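Alcohol oxidase (Myceliophthora thermophila, PDB 6F74) binds FAD and probably acts as a flavoprotein oxidase of the VAO type, passing electrons from its substrate through the flavin to oxygen. Local coordinates at residues Arg315-Pro320 / Val404-Phe409. Sequence-based numbering, arbitrary orientation.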
ATOM      1  N   ARG A 315      -9.624 -14.313  17.693  1.00 21.72           N
ATOM      2  CA  ARG A 315      -8.534 -13.555  18.293  1.00 21.47           C
ATOM      3  C   ARG A 315      -7.583 -14.497  19.021  1.00 21.50           C
ATOM      4  O   ARG A 315      -7.983 -15.180  19.952  1.00 21.83           O
ATOM      5  CB  ARG A 315      -9.089 -12.461  19.206  1.00 21.66           C
ATOM      6  CG  ARG A 315      -9.801 -11.332  18.425  1.00 21.61           C
ATOM      7  CD  ARG A 315      -8.809 -10.328  17.801  1.00 21.19           C
ATOM      8  NE  ARG A 315      -9.511  -9.118  17.302  1.00 21.21           N
ATOM      9  CZ  ARG A 315      -9.546  -7.921  17.923  1.00 21.30           C
ATOM     10  NH1 ARG A 315      -8.913  -7.682  19.093  1.00 21.39           N
ATOM     11  NH2 ARG A 315     -10.192  -6.892  17.361  1.00 21.35           N
ATOM     12  N   LEU A 316      -6.332 -14.533  18.597  1.00 21.22           N
ATOM     13  CA  LEU A 316      -5.343 -15.436  19.197  1.00 21.30           C
ATOM     14  C   LEU A 316      -4.210 -14.616  19.751  1.00 21.18           C
ATOM     15  O   LEU A 316      -3.766 -13.704  19.097  1.00 20.91           O
ATOM     16  CB  LEU A 316      -4.767 -16.413  18.156  1.00 21.21           C
ATOM     17  CG  LEU A 316      -3.666 -17.403  18.627  1.00 21.35           C
ATOM     18  CD1 LEU A 316      -4.233 -18.463  19.566  1.00 21.72           C
ATOM     19  CD2 LEU A 316      -3.020 -18.071  17.428  1.00 21.26           C
ATOM     20  N   ALA A 317      -3.716 -14.973  20.922  1.00 21.43           N
ATOM     21  CA  ALA A 317      -2.562 -14.321  21.491  1.00 21.43           C
ATOM     22  C   ALA A 317      -1.684 -15.342  22.189  1.00 21.69           C
ATOM     23  O   ALA A 317      -2.179 -16.237  22.883  1.00 21.98           O
ATOM     24  CB  ALA A 317      -2.982 -13.232  22.461  1.00 21.60           C
ATOM     25  N   ILE A 318      -0.389 -15.190  21.986  1.00 21.64           N
ATOM     26  CA  ILE A 318       0.621 -16.139  22.445  1.00 21.92           C
ATOM     27  C   ILE A 318       1.739 -15.339  23.089  1.00 22.08           C
ATOM     28  O   ILE A 318       2.277 -14.430  22.454  1.00 21.85           O
ATOM     29  CB  ILE A 318       1.260 -16.927  21.274  1.00 21.79           C
ATOM     30  CG1 ILE A 318       0.194 -17.546  20.374  1.00 21.63           C
ATOM     31  CG2 ILE A 318       2.236 -17.956  21.809  1.00 22.17           C
ATOM     32  CD1 ILE A 318       0.712 -18.184  19.116  1.00 21.54           C
ATOM     33  N   ALA A 319       2.113 -15.716  24.301  1.00 22.51           N
ATOM     34  CA  ALA A 319       3.225 -15.093  24.983  1.00 22.80           C
ATOM     35  C   ALA A 319       4.056 -16.122  25.711  1.00 23.27           C
ATOM     36  O   ALA A 319       3.504 -17.140  26.131  1.00 23.44           O
ATOM     37  CB  ALA A 319       2.711 -14.088  26.006  1.00 22.99           C
ATOM     38  N   PRO A 320       5.368 -15.838  25.908  1.00 23.56           N
ATOM     39  CA  PRO A 320       6.232 -16.698  26.686  1.00 24.11           C
ATOM     40  C   PRO A 320       5.820 -16.770  28.126  1.00 24.55           C
ATOM     41  O   PRO A 320       5.416 -15.769  28.686  1.00 24.59           O
ATOM     42  CB  PRO A 320       7.611 -16.024  26.601  1.00 24.36           C
ATOM     43  CG  PRO A 320       7.392 -14.659  26.153  1.00 24.00           C
ATOM     44  CD  PRO A 320       6.111 -14.705  25.339  1.00 23.41           C
ATOM     45  N   VAL A 404       1.795 -19.001  27.295  1.00 23.82           N
ATOM     46  CA  VAL A 404       0.425 -18.610  27.631  1.00 23.74           C
ATOM     47  C   VAL A 404      -0.325 -18.285  26.339  1.00 23.24           C
ATOM     48  O   VAL A 404       0.082 -17.400  25.584  1.00 22.92           O
ATOM     49  CB  VAL A 404       0.400 -17.383  28.551  1.00 23.94           C
ATOM     50  CG1 VAL A 404      -1.041 -17.014  28.922  1.00 23.96           C
ATOM     51  CG2 VAL A 404       1.264 -17.625  29.806  1.00 24.51           C
ATOM     52  N   ILE A 405      -1.411 -18.991  26.080  1.00 23.21           N
ATOM     53  CA  ILE A 405      -2.143 -18.908  24.817  1.00 22.83           C
ATOM     54  C   ILE A 405      -3.619 -18.634  25.094  1.00 22.91           C
ATOM     55  O   ILE A 405      -4.228 -19.342  25.865  1.00 23.24           O
ATOM     56  CB  ILE A 405      -2.024 -20.219  24.014  1.00 22.83           C
ATOM     57  CG1 ILE A 405      -0.589 -20.410  23.539  1.00 22.78           C
ATOM     58  CG2 ILE A 405      -2.950 -20.217  22.791  1.00 22.57           C
ATOM     59  CD1 ILE A 405      -0.272 -21.809  23.057  1.00 22.96           C
ATOM     60  N   THR A 406      -4.174 -17.627  24.437  1.00 22.63           N
ATOM     61  CA  THR A 406      -5.561 -17.262  24.604  1.00 22.75           C
ATOM     62  C   THR A 406      -6.197 -17.224  23.243  1.00 22.48           C
ATOM     63  O   THR A 406      -5.565 -16.855  22.249  1.00 22.13           O
ATOM     64  CB  THR A 406      -5.759 -15.897  25.291  1.00 22.84           C
ATOM     65  OG1 THR A 406      -4.980 -14.904  24.634  1.00 22.49           O
ATOM     66  CG2 THR A 406      -5.346 -15.969  26.736  1.00 23.25           C
ATOM     67  N   SER A 407      -7.466 -17.591  23.213  1.00 22.70           N
ATOM     68  CA  SER A 407      -8.147 -17.866  21.969  1.00 22.59           C
ATOM     69  C   SER A 407      -9.597 -17.569  22.172  1.00 22.89           C
ATOM     70  O   SER A 407     -10.225 -18.220  22.996  1.00 23.29           O
ATOM     71  CB  SER A 407      -7.963 -19.353  21.611  1.00 22.70           C
ATOM     72  OG  SER A 407      -8.585 -19.640  20.395  1.00 22.67           O
ATOM     73  N   THR A 408     -10.138 -16.596  21.452  1.00 22.76           N
ATOM     74  CA  THR A 408     -11.552 -16.267  21.560  1.00 23.12           C
ATOM     75  C   THR A 408     -12.172 -16.045  20.198  1.00 23.03           C
ATOM     76  O   THR A 408     -11.479 -15.755  19.227  1.00 22.63           O
ATOM     77  CB  THR A 408     -11.759 -15.013  22.420  1.00 23.25           C
ATOM     78  OG1 THR A 408     -11.151 -13.873  21.783  1.00 22.84           O
ATOM     79  CG2 THR A 408     -11.164 -15.205  23.797  1.00 23.42           C
ATOM     80  N   PHE A 409     -13.494 -16.165  20.148  1.00 23.48           N
ATOM     81  CA  PHE A 409     -14.258 -16.003  18.919  1.00 23.55           C
ATOM     82  C   PHE A 409     -15.345 -14.977  19.132  1.00 23.89           C
ATOM     83  O   PHE A 409     -15.913 -14.904  20.211  1.00 24.30           O
ATOM     84  CB  PHE A 409     -14.894 -17.313  18.500  1.00 23.91           C
ATOM     85  CG  PHE A 409     -13.889 -18.397  18.206  1.00 23.66           C
ATOM     86  CD1 PHE A 409     -13.388 -19.187  19.226  1.00 23.73           C
ATOM     87  CD2 PHE A 409     -13.446 -18.616  16.921  1.00 23.43           C
ATOM     88  CE1 PHE A 409     -12.461 -20.172  18.967  1.00 23.57           C
ATOM     89  CE2 PHE A 409     -12.524 -19.606  16.644  1.00 23.28           C
ATOM     90  CZ  PHE A 409     -12.024 -20.389  17.668  1.00 23.36           C
TER
HETATM   91  O   HOH W   1      -7.151 -14.135  22.496  1.00 34.65           O
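Leu316 and Ile405 stand side by side on the helix-facing side of an antiparallel strand pair, with Leu316 CD1 3.9 Å from Ile405 CG2. Leu316 CD1 also reaches to 3.4 Å from Thr406 O, because a chi1 of 178° swings CG away from the backbone N. Through its other branch, Ile405 CG1 meets Ile318 CG2 at 4.1 Å. Branched aliphatic side chains suit Leu316 and Ile318, buried under helices 328-346 and 382-396: Leu337 and Met393 touch Leu316, and Leu330 touches Ile318. Ile405, on the edge strand, is only partly covered. Ser407 continues this face with a polar group, its OG hydrogen-bonded to His314.

On the opposite face Arg315, Val404, Thr406 and Thr408 are open to solvent and Ala317 partly so, whereas Ala319 is buried against Val364. Beta-branched Val404 and the threonines suit an extended edge strand, and the hydroxyls tolerate solvent. Small Ala317 leaves room for Thr406 OG1, 3.4 Å from Ala317 CB; a chi1 of 51° sets that oxygen between the backbone N and carbonyl carbon. A water donates a hydrogen bond to Arg315 O and is also hydrogen-bonded to Thr406 OG1, joining the strands. Arg315 contributes mainly its CB, 3.6 Å from Thr408 OG1, while its guanidinium group turns away to a salt bridge with Glu422.

Three hydrogen-bonded pairs, Arg315 with Thr408, Ala317 with Thr406 and Ala319 with Val404, supply six N-H...O bonds. Strand 403-412 edges a seven-stranded antiparallel sheet, consistent with the substrate (cap) domain of VAO-type flavoproteins, away from the FAD site. The chemistry implies an edge strand held in register by backbone bonds, with aliphatic packing toward the helices and a more open face of mixed character, where threonine hydroxyls and one bound water supplement those bonds.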